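Local coordinates for uncharacterized protein AF0587 (PDB 2Q07) that probably binds RNA and takes part in archaeosine-tRNA biosynthesis, as the C-terminal, PUA-bearing part of an archaeosine synthase type 1 family protein, at residues Arg73-Leu78 and Leu173-Ser178; Ile183-Lys188 and Glu219-Tyr224; Tyr212-Ile217 and Asn259-Phe264. One frame throughout, in Å; residues are numbered along the deposited sequence.

Interaction 1: Arg73-Leu78 and Leu173-Ser178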
loop_
_atom_site.group_PDB
_atom_site.type_symbol
_atom_site.label_atom_id
_atom_site.label_comp_id
_atom_site.label_asym_id
_atom_site.label_seq_id
_atom_site.Cartn_x
_atom_site.Cartn_y
_atom_site.Cartn_z
ATOM N N ARG A 73 -0.970 6.203 4.479
ATOM C CA ARG A 73 -1.997 6.411 3.469
ATOM C C ARG A 73 -1.703 5.707 2.136
ATOM O O ARG A 73 -2.622 5.273 1.440
ATOM C CB ARG A 73 -2.185 7.907 3.231
ATOM C CG ARG A 73 -3.096 8.247 2.056
ATOM C CD ARG A 73 -4.224 9.150 2.496
ATOM N NE ARG A 73 -5.281 8.398 3.155
ATOM C CZ ARG A 73 -6.108 8.893 4.070
ATOM N NH1 ARG A 73 -6.012 10.158 4.462
ATOM N NH2 ARG A 73 -7.046 8.113 4.578
ATOM N N GLU A 74 -0.422 5.578 1.801
ATOM C CA GLU A 74 -0.005 4.950 0.542
ATOM C C GLU A 74 -0.321 3.465 0.419
ATOM O O GLU A 74 -0.315 2.920 -0.682
ATOM C CB GLU A 74 1.495 5.151 0.325
ATOM C CG GLU A 74 1.923 6.603 0.113
ATOM C CD GLU A 74 1.970 7.424 1.394
ATOM O OE1 GLU A 74 1.716 6.886 2.492
ATOM O OE2 GLU A 74 2.275 8.624 1.296
ATOM N N PHE A 75 -0.586 2.808 1.541
ATOM C CA PHE A 75 -0.889 1.385 1.517
ATOM C C PHE A 75 -2.344 1.106 1.880
ATOM O O PHE A 75 -2.726 -0.047 2.046
ATOM C CB PHE A 75 0.021 0.632 2.499
ATOM C CG PHE A 75 1.499 0.852 2.274
ATOM C CD1 PHE A 75 2.250 1.603 3.177
ATOM C CD2 PHE A 75 2.144 0.293 1.167
ATOM C CE1 PHE A 75 3.618 1.794 2.987
ATOM C CE2 PHE A 75 3.516 0.476 0.966
ATOM C CZ PHE A 75 4.257 1.229 1.881
ATOM N N GLU A 76 -3.164 2.146 1.988
ATOM C CA GLU A 76 -4.549 1.942 2.406
ATOM C C GLU A 76 -5.448 1.167 1.435
ATOM O O GLU A 76 -6.603 0.909 1.741
ATOM C CB GLU A 76 -5.196 3.284 2.782
ATOM C CG GLU A 76 -5.947 3.982 1.679
ATOM C CD GLU A 76 -6.815 5.121 2.208
ATOM O OE1 GLU A 76 -7.761 5.512 1.497
ATOM O OE2 GLU A 76 -6.553 5.631 3.326
ATOM N N LEU A 77 -4.915 0.772 0.282
ATOM C CA LEU A 77 -5.696 0.020 -0.702
ATOM C C LEU A 77 -5.300 -1.457 -0.760
ATOM O O LEU A 77 -5.960 -2.263 -1.414
ATOM C CB LEU A 77 -5.553 0.660 -2.088
ATOM C CG LEU A 77 -6.731 1.531 -2.562
ATOM C CD1 LEU A 77 -7.378 2.261 -1.395
ATOM C CD2 LEU A 77 -6.243 2.511 -3.619
ATOM N N LEU A 78 -4.226 -1.808 -0.063
ATOM C CA LEU A 78 -3.738 -3.183 -0.036
ATOM C C LEU A 78 -4.514 -4.027 0.976
ATOM O O LEU A 78 -5.193 -3.485 1.850
ATOM C CB LEU A 78 -2.246 -3.200 0.309
ATOM C CG LEU A 78 -1.313 -2.574 -0.739
ATOM C CD1 LEU A 78 0.067 -2.363 -0.154
ATOM C CD2 LEU A 78 -1.239 -3.478 -1.961
ATOM N N LEU A 173 -0.283 4.430 -6.040
ATOM C CA LEU A 173 -0.068 3.435 -7.074
ATOM C C LEU A 173 1.400 3.032 -7.114
ATOM O O LEU A 173 1.715 1.847 -7.245
ATOM C CB LEU A 173 -0.521 3.978 -8.438
ATOM C CG LEU A 173 -2.031 4.128 -8.676
ATOM C CD1 LEU A 173 -2.269 4.779 -10.040
ATOM C CD2 LEU A 173 -2.716 2.761 -8.621
ATOM N N GLU A 174 2.300 4.006 -6.986
ATOM C CA GLU A 174 3.728 3.705 -6.996
ATOM C C GLU A 174 4.088 2.814 -5.810
ATOM O O GLU A 174 4.895 1.895 -5.946
ATOM C CB GLU A 174 4.572 4.986 -6.936
ATOM C CG GLU A 174 4.332 5.928 -8.102
ATOM C CD GLU A 174 5.180 7.185 -8.034
ATOM O OE1 GLU A 174 5.342 7.747 -6.926
ATOM O OE2 GLU A 174 5.677 7.619 -9.096
ATOM N N HIS A 175 3.492 3.089 -4.650
ATOM C CA HIS A 175 3.770 2.300 -3.453
ATOM C C HIS A 175 3.230 0.884 -3.544
ATOM O O HIS A 175 3.797 -0.027 -2.960
ATOM C CB HIS A 175 3.214 2.973 -2.188
ATOM C CG HIS A 175 4.143 3.977 -1.580
ATOM N ND1 HIS A 175 4.439 5.179 -2.183
ATOM C CD2 HIS A 175 4.876 3.939 -0.441
ATOM C CE1 HIS A 175 5.320 5.835 -1.448
ATOM N NE2 HIS A 175 5.604 5.103 -0.385
HETATM N N MSE A 176 2.128 0.692 -4.263
HETATM C CA MSE A 176 1.567 -0.651 -4.390
HETATM C C MSE A 176 2.442 -1.509 -5.300
HETATM O O MSE A 176 2.615 -2.702 -5.058
HETATM C CB MSE A 176 0.141 -0.579 -4.921
HETATM C CG MSE A 176 -0.775 0.195 -3.993
HETATM SE SE MSE A 176 -2.601 0.156 -4.543
HETATM C CE MSE A 176 -2.670 1.742 -5.616
ATOM N N LEU A 177 2.986 -0.892 -6.342
ATOM C CA LEU A 177 3.877 -1.577 -7.274
ATOM C C LEU A 177 5.139 -2.004 -6.517
ATOM O O LEU A 177 5.628 -3.132 -6.650
ATOM C CB LEU A 177 4.248 -0.627 -8.416
ATOM C CG LEU A 177 3.249 -0.526 -9.564
ATOM C CD1 LEU A 177 3.748 0.484 -10.601
ATOM C CD2 LEU A 177 3.088 -1.914 -10.202
ATOM N N SER A 178 5.656 -1.080 -5.713
ATOM C CA SER A 178 6.843 -1.317 -4.903
ATOM C C SER A 178 6.569 -2.471 -3.941
ATOM O O SER A 178 7.330 -3.431 -3.866
ATOM C CB SER A 178 7.186 -0.041 -4.128
ATOM O OG SER A 178 8.407 -0.164 -3.427
#
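The aliphatic chain of Glu74 lies over one face of the His175 imidazole, a CH-pi contact in which Glu74 CG stands 3.7 Å from the centroid of the His175 ring and 9° off its normal. Glu74 CB adds a touch at 3.5 Å on His175 CG. The two side chains run alongside each other in the same direction, but a bend at chi2 (77°) carries the Glu74 carboxylate away from the helix. The second aromatic contact is an offset edge-to-face pair: His175 turns its edge to the face of Phe75, with the planes at 76° and His175 CD2 3.6 Å from Phe75 CZ. Both imidazole nitrogens are held, ND1 by the carbonyl of Arg171 one helical turn earlier and NE2 by the backbone NH of Lys26, which fixes the rotation of the ring.

Residues 73-78 form a short 3-10 turn running into a type I beta turn, Phe75 to Leu78, just after edge strand 70-72 of the mixed sheet in the UDG-like (DUF5591) region. They pack on helix 168-181 of the pre-PUA region, making this a buried junction between the two.

The apolar contacts centre on selenomethionine Met176. Its SE meets Leu77 CB at 3.9 Å, while its CG meets Leu78 CD2 at 4.2 Å.

The ionic bonds do not cross to residues 173-178. Arg73 grips Glu76 side-on, NE (3.1 Å) and NH2 (2.8 Å) both reaching Glu76 OE2 in the guanidinium plane. Arg73 NH1 also pairs with Glu62, and Glu76 OE1 is held by Tyr193 OH and Leu44 N.

Interaction 2: Ile183-Lys188 and Glu219-Tyr224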
loop_
_atom_site.group_PDB
_atom_site.type_symbol
_atom_site.label_atom_id
_atom_site.label_comp_id
_atom_site.label_asym_id
_atom_site.label_seq_id
_atom_site.Cartn_x
_atom_site.Cartn_y
_atom_site.Cartn_z
ATOM N N ILE A 183 9.232 -2.685 -7.659
ATOM C CA ILE A 183 9.581 -1.842 -8.804
ATOM C C ILE A 183 8.645 -0.637 -8.799
ATOM O O ILE A 183 7.745 -0.536 -7.960
ATOM C CB ILE A 183 9.383 -2.554 -10.183
ATOM C CG1 ILE A 183 7.891 -2.623 -10.535
ATOM C CG2 ILE A 183 9.988 -3.956 -10.162
ATOM C CD1 ILE A 183 7.606 -3.300 -11.873
ATOM N N THR A 184 8.865 0.269 -9.746
ATOM C CA THR A 184 8.010 1.428 -9.897
ATOM C C THR A 184 7.805 1.658 -11.390
ATOM O O THR A 184 8.514 1.081 -12.211
ATOM C CB THR A 184 8.609 2.694 -9.257
ATOM O OG1 THR A 184 7.591 3.702 -9.197
ATOM C CG2 THR A 184 9.794 3.214 -10.066
ATOM N N TRP A 185 6.830 2.485 -11.741
ATOM C CA TRP A 185 6.549 2.763 -13.139
ATOM C C TRP A 185 5.861 4.106 -13.288
ATOM O O TRP A 185 5.218 4.591 -12.359
ATOM C CB TRP A 185 5.643 1.680 -13.735
ATOM C CG TRP A 185 6.332 0.720 -14.653
ATOM C CD1 TRP A 185 7.169 -0.305 -14.302
ATOM C CD2 TRP A 185 6.216 0.675 -16.073
ATOM N NE1 TRP A 185 7.577 -0.990 -15.423
ATOM C CE2 TRP A 185 7.006 -0.411 -16.524
ATOM C CE3 TRP A 185 5.520 1.444 -17.013
ATOM C CZ2 TRP A 185 7.117 -0.744 -17.873
ATOM C CZ3 TRP A 185 5.630 1.115 -18.349
ATOM C CH2 TRP A 185 6.423 0.027 -18.769
ATOM N N SER A 186 5.982 4.686 -14.474
ATOM C CA SER A 186 5.375 5.977 -14.768
ATOM C C SER A 186 4.108 5.790 -15.599
ATOM O O SER A 186 3.832 4.697 -16.103
ATOM C CB SER A 186 6.365 6.845 -15.538
ATOM O OG SER A 186 6.705 6.225 -16.763
ATOM N N GLY A 187 3.341 6.863 -15.745
ATOM C CA GLY A 187 2.122 6.789 -16.524
ATOM C C GLY A 187 1.051 7.747 -16.038
ATOM O O GLY A 187 1.220 8.447 -15.034
ATOM N N LYS A 188 -0.063 7.763 -16.755
ATOM C CA LYS A 188 -1.185 8.625 -16.427
ATOM C C LYS A 188 -2.048 7.919 -15.382
ATOM O O LYS A 188 -2.343 6.728 -15.498
ATOM C CB LYS A 188 -1.995 8.903 -17.703
ATOM C CG LYS A 188 -3.126 9.913 -17.550
ATOM C CD LYS A 188 -3.844 10.140 -18.879
ATOM C CE LYS A 188 -2.883 10.643 -19.956
ATOM N NZ LYS A 188 -3.564 10.853 -21.276
ATOM N N GLU A 219 0.358 -6.209 -19.846
ATOM C CA GLU A 219 1.514 -6.582 -20.669
ATOM C C GLU A 219 2.901 -5.989 -20.445
ATOM O O GLU A 219 3.858 -6.729 -20.238
ATOM C CB GLU A 219 1.175 -6.442 -22.159
ATOM C CG GLU A 219 2.012 -7.386 -23.030
ATOM C CD GLU A 219 1.878 -7.128 -24.528
ATOM O OE1 GLU A 219 0.774 -6.756 -24.982
ATOM O OE2 GLU A 219 2.878 -7.320 -25.252
ATOM N N LYS A 220 3.021 -4.671 -20.509
ATOM C CA LYS A 220 4.312 -4.004 -20.353
ATOM C C LYS A 220 5.010 -4.314 -19.036
ATOM O O LYS A 220 6.212 -4.585 -19.017
ATOM C CB LYS A 220 4.151 -2.486 -20.493
ATOM C CG LYS A 220 2.915 -2.066 -21.269
ATOM C CD LYS A 220 1.656 -2.448 -20.485
ATOM C CE LYS A 220 0.388 -2.256 -21.265
ATOM N NZ LYS A 220 -0.723 -2.894 -20.516
ATOM N N ILE A 221 4.263 -4.279 -17.935
ATOM C CA ILE A 221 4.850 -4.554 -16.632
ATOM C C ILE A 221 5.244 -6.014 -16.496
ATOM O O ILE A 221 6.358 -6.307 -16.084
ATOM C CB ILE A 221 3.894 -4.173 -15.477
ATOM C CG1 ILE A 221 3.651 -2.662 -15.500
ATOM C CG2 ILE A 221 4.491 -4.601 -14.148
ATOM C CD1 ILE A 221 2.898 -2.127 -14.303
ATOM N N ALA A 222 4.322 -6.915 -16.834
ATOM C CA ALA A 222 4.578 -8.353 -16.787
ATOM C C ALA A 222 5.815 -8.652 -17.639
ATOM O O ALA A 222 6.643 -9.492 -17.274
ATOM C CB ALA A 222 3.361 -9.123 -17.335
ATOM N N ALA A 223 5.921 -7.958 -18.772
ATOM C CA ALA A 223 7.047 -8.112 -19.693
ATOM C C ALA A 223 8.326 -7.697 -18.983
ATOM O O ALA A 223 9.349 -8.373 -19.080
ATOM C CB ALA A 223 6.837 -7.248 -20.941
ATOM N N TYR A 224 8.258 -6.586 -18.258
ATOM C CA TYR A 224 9.415 -6.100 -17.525
ATOM C C TYR A 224 9.824 -7.105 -16.453
ATOM O O TYR A 224 11.005 -7.428 -16.328
ATOM C CB TYR A 224 9.113 -4.751 -16.873
ATOM C CG TYR A 224 10.270 -4.224 -16.060
ATOM C CD1 TYR A 224 11.384 -3.655 -16.683
ATOM C CD2 TYR A 224 10.265 -4.310 -14.669
ATOM C CE1 TYR A 224 12.463 -3.185 -15.943
ATOM C CE2 TYR A 224 11.343 -3.842 -13.916
ATOM C CZ TYR A 224 12.435 -3.280 -14.559
ATOM O OH TYR A 224 13.495 -2.805 -13.819
#
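Trp185 lays one face of its indole against Ile221, whose CG1 stands 4.1 Å from the centroid of the Trp185 five-membered ring and 7° off its normal, a CH-pi contact almost centred on the ring. This is the buried part of the interface. The two side chains point in opposing directions and overlap along their lengths, and the long reach of the indole spans backbones whose nearest CA atoms, those of Trp185 and Ile221, are 8.3 Å apart. With CG1 anti to the carbonyl carbon (chi1 -64°), Ile221 sets that branch over the indole face and leaves CG2 for Ile183, whose CD1 it meets at 4.1 Å. Ile221 is buried, with Leu177 of helix 168-181 touching both it and Trp185.

Around this centre the partners are more open to solvent, though no less close. Trp185 presents its edge to the face of Tyr224, an edge-to-face pair with centroids 5.8 Å apart and planes at 78°. Ile183 meets the same phenol from another direction, with its CD1 4.0 Å from Tyr224 CD2 and its CG2 at the ring edge, 4.0 Å from Tyr224 CE2. Tyr224 remains partly exposed. Elsewhere Trp185 CH2 reaches Lys220 CB at 3.8 Å; the lysine, also partly exposed, runs across the indole and then leads away to bond the carbonyl of Arg204. Thr184 is exposed, its CB pointing away from helix 219-227.

Segment 183-188 is the extended connection from helix 168-181 to strand 188-190, and helix 219-227 directly follows strand 214-217 of the same four-stranded antiparallel sheet. The arrangement is thus an aromatic-aliphatic cluster in an alpha+beta pre-PUA region, where the tryptophan of the connection packs on the helix that follows the sheet's last strand.

Interaction 3: Tyr212-Ile217 and Asn259-Phe264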
loop_
_atom_site.group_PDB
_atom_site.type_symbol
_atom_site.label_atom_id
_atom_site.label_comp_id
_atom_site.label_asym_id
_atom_site.label_seq_id
_atom_site.Cartn_x
_atom_site.Cartn_y
_atom_site.Cartn_z
ATOM N N TYR A 212 -9.457 -8.286 -4.571
ATOM C CA TYR A 212 -8.287 -8.867 -3.932
ATOM C C TYR A 212 -7.413 -7.870 -3.175
ATOM O O TYR A 212 -6.414 -8.256 -2.570
ATOM C CB TYR A 212 -7.441 -9.609 -4.972
ATOM C CG TYR A 212 -8.128 -10.828 -5.536
ATOM C CD1 TYR A 212 -9.139 -10.706 -6.491
ATOM C CD2 TYR A 212 -7.804 -12.108 -5.078
ATOM C CE1 TYR A 212 -9.816 -11.826 -6.973
ATOM C CE2 TYR A 212 -8.472 -13.234 -5.548
ATOM C CZ TYR A 212 -9.479 -13.086 -6.494
ATOM O OH TYR A 212 -10.158 -14.190 -6.952
ATOM N N GLY A 213 -7.784 -6.595 -3.211
ATOM C CA GLY A 213 -7.009 -5.578 -2.518
ATOM C C GLY A 213 -5.541 -5.562 -2.923
ATOM O O GLY A 213 -4.647 -5.669 -2.082
HETATM N N MSE A 214 -5.298 -5.446 -4.225
HETATM C CA MSE A 214 -3.939 -5.405 -4.756
HETATM C C MSE A 214 -3.993 -4.917 -6.193
HETATM O O MSE A 214 -5.071 -4.771 -6.763
HETATM C CB MSE A 214 -3.299 -6.796 -4.709
HETATM C CG MSE A 214 -3.829 -7.766 -5.754
HETATM SE SE MSE A 214 -3.312 -9.611 -5.407
HETATM C CE MSE A 214 -1.395 -9.406 -5.469
ATOM N N LEU A 215 -2.826 -4.675 -6.776
ATOM C CA LEU A 215 -2.740 -4.207 -8.153
ATOM C C LEU A 215 -2.766 -5.352 -9.144
ATOM O O LEU A 215 -2.124 -6.376 -8.927
ATOM C CB LEU A 215 -1.436 -3.442 -8.389
ATOM C CG LEU A 215 -1.298 -1.973 -8.008
ATOM C CD1 LEU A 215 0.086 -1.495 -8.410
ATOM C CD2 LEU A 215 -2.361 -1.148 -8.703
ATOM N N ASP A 216 -3.521 -5.173 -10.220
ATOM C CA ASP A 216 -3.556 -6.156 -11.284
ATOM C C ASP A 216 -2.623 -5.494 -12.296
ATOM O O ASP A 216 -2.655 -4.271 -12.441
ATOM C CB ASP A 216 -4.962 -6.289 -11.884
ATOM C CG ASP A 216 -5.102 -7.525 -12.755
ATOM O OD1 ASP A 216 -4.059 -8.124 -13.095
ATOM O OD2 ASP A 216 -6.242 -7.901 -13.100
ATOM N N ILE A 217 -1.786 -6.273 -12.978
ATOM C CA ILE A 217 -0.855 -5.713 -13.963
ATOM C C ILE A 217 -1.107 -6.258 -15.359
ATOM O O ILE A 217 -1.651 -7.349 -15.512
ATOM C CB ILE A 217 0.612 -6.025 -13.606
ATOM C CG1 ILE A 217 0.808 -7.542 -13.522
ATOM C CG2 ILE A 217 0.990 -5.332 -12.297
ATOM C CD1 ILE A 217 2.255 -7.980 -13.343
ATOM N N ASN A 259 -0.787 -15.906 -2.475
ATOM C CA ASN A 259 -1.547 -14.857 -3.163
ATOM C C ASN A 259 -0.755 -13.819 -3.969
ATOM O O ASN A 259 -1.257 -12.727 -4.225
ATOM C CB ASN A 259 -2.456 -14.124 -2.165
ATOM C CG ASN A 259 -3.786 -13.698 -2.780
ATOM O OD1 ASN A 259 -4.577 -12.990 -2.153
ATOM N ND2 ASN A 259 -4.041 -14.139 -4.009
ATOM N N ASP A 260 0.465 -14.147 -4.381
ATOM C CA ASP A 260 1.259 -13.203 -5.166
ATOM C C ASP A 260 0.891 -13.210 -6.645
ATOM O O ASP A 260 0.478 -14.236 -7.188
ATOM C CB ASP A 260 2.758 -13.511 -5.045
ATOM C CG ASP A 260 3.379 -12.914 -3.800
ATOM O OD1 ASP A 260 2.718 -12.070 -3.155
ATOM O OD2 ASP A 260 4.530 -13.281 -3.475
ATOM N N VAL A 261 1.028 -12.054 -7.287
ATOM C CA VAL A 261 0.771 -11.952 -8.714
ATOM C C VAL A 261 2.085 -12.412 -9.338
ATOM O O VAL A 261 3.162 -11.902 -8.997
ATOM C CB VAL A 261 0.473 -10.497 -9.162
ATOM C CG1 VAL A 261 0.440 -10.411 -10.684
ATOM C CG2 VAL A 261 -0.859 -10.042 -8.604
ATOM N N VAL A 262 2.001 -13.388 -10.233
ATOM C CA VAL A 262 3.190 -13.911 -10.880
ATOM C C VAL A 262 3.050 -13.835 -12.391
ATOM O O VAL A 262 1.953 -13.696 -12.922
ATOM C CB VAL A 262 3.453 -15.386 -10.471
ATOM C CG1 VAL A 262 3.599 -15.489 -8.954
ATOM C CG2 VAL A 262 2.329 -16.282 -10.965
ATOM N N VAL A 263 4.181 -13.914 -13.079
ATOM C CA VAL A 263 4.201 -13.873 -14.525
ATOM C C VAL A 263 4.734 -15.215 -15.004
ATOM O O VAL A 263 5.912 -15.523 -14.809
ATOM C CB VAL A 263 5.120 -12.749 -15.037
ATOM C CG1 VAL A 263 5.255 -12.831 -16.547
ATOM C CG2 VAL A 263 4.567 -11.394 -14.611
ATOM N N PHE A 264 3.858 -16.019 -15.605
ATOM C CA PHE A 264 4.239 -17.330 -16.122
ATOM C C PHE A 264 4.643 -17.200 -17.589
ATOM O O PHE A 264 4.304 -16.211 -18.242
ATOM C CB PHE A 264 3.075 -18.319 -15.969
ATOM C CG PHE A 264 1.823 -17.923 -16.712
ATOM C CD1 PHE A 264 1.676 -18.208 -18.072
ATOM C CD2 PHE A 264 0.788 -17.274 -16.049
ATOM C CE1 PHE A 264 0.513 -17.853 -18.760
ATOM C CE2 PHE A 264 -0.375 -16.910 -16.717
ATOM C CZ PHE A 264 -0.516 -17.201 -18.081
HETATM O O HOH W 1 -5.951 -10.607 -1.771
#
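Strands 214-217 and 261-264 run nearly parallel, 18° apart, but their axes come no closer than 8.6 Å, so side chains rather than backbone bonds join them. Val261 sits between two partners. Its CG1 meets Ile217 CD1 at 4.0 Å, the two side chains lying flank to flank and pointing opposite ways. Its CG2 faces the methyl of selenomethionine Met214, whose chain bends at chi3 (-60°) and also brings CE near Asn259 O; the CE to CG2 approach is shorter than normal, so the exact methyl position is doubtful. Further along, Ile217 CD1 touches Val263 CG2 at 4.3 Å. An alanine in place of Val261 would lose both methyls and is likely to leave Ile217 and Met214 without their common partner, opening a gap between the strands.

At the exposed end, where Gly213 and Met214 form a G1 bulge opposite Asp209, one water donates to Tyr212 O and to Asn259 OD1, the latter at 2.8 Å. Between these two segments, one pre-PUA and one PUA, the contact is therefore apolar inside and water-bridged at its rim, while the buried Asp216 adds a direct charged link by pairing with Arg295 alongside.

Overall arrangement
The three contacts follow the chain from the UDG-like region through the pre-PUA region to the PUA domain. Both segments of interaction 1 precede those of the other two along the chain, whereas the segments of interactions 2 and 3 alternate. Their centres lie 13 to 15 Å apart. Helix 168-181 links them all: it supplies residues 173-178, and Leu177 packs on Ile183 of interaction 2 and on Leu215 of interaction 3. Strand 214-217 leads directly into helix 219-227, where Ala222 touches Ile217 and Val263. The pre-PUA region thus lies between the other two, meeting the UDG-like region through interaction 1 and the PUA domain through interaction 3; interaction 2 is internal to it.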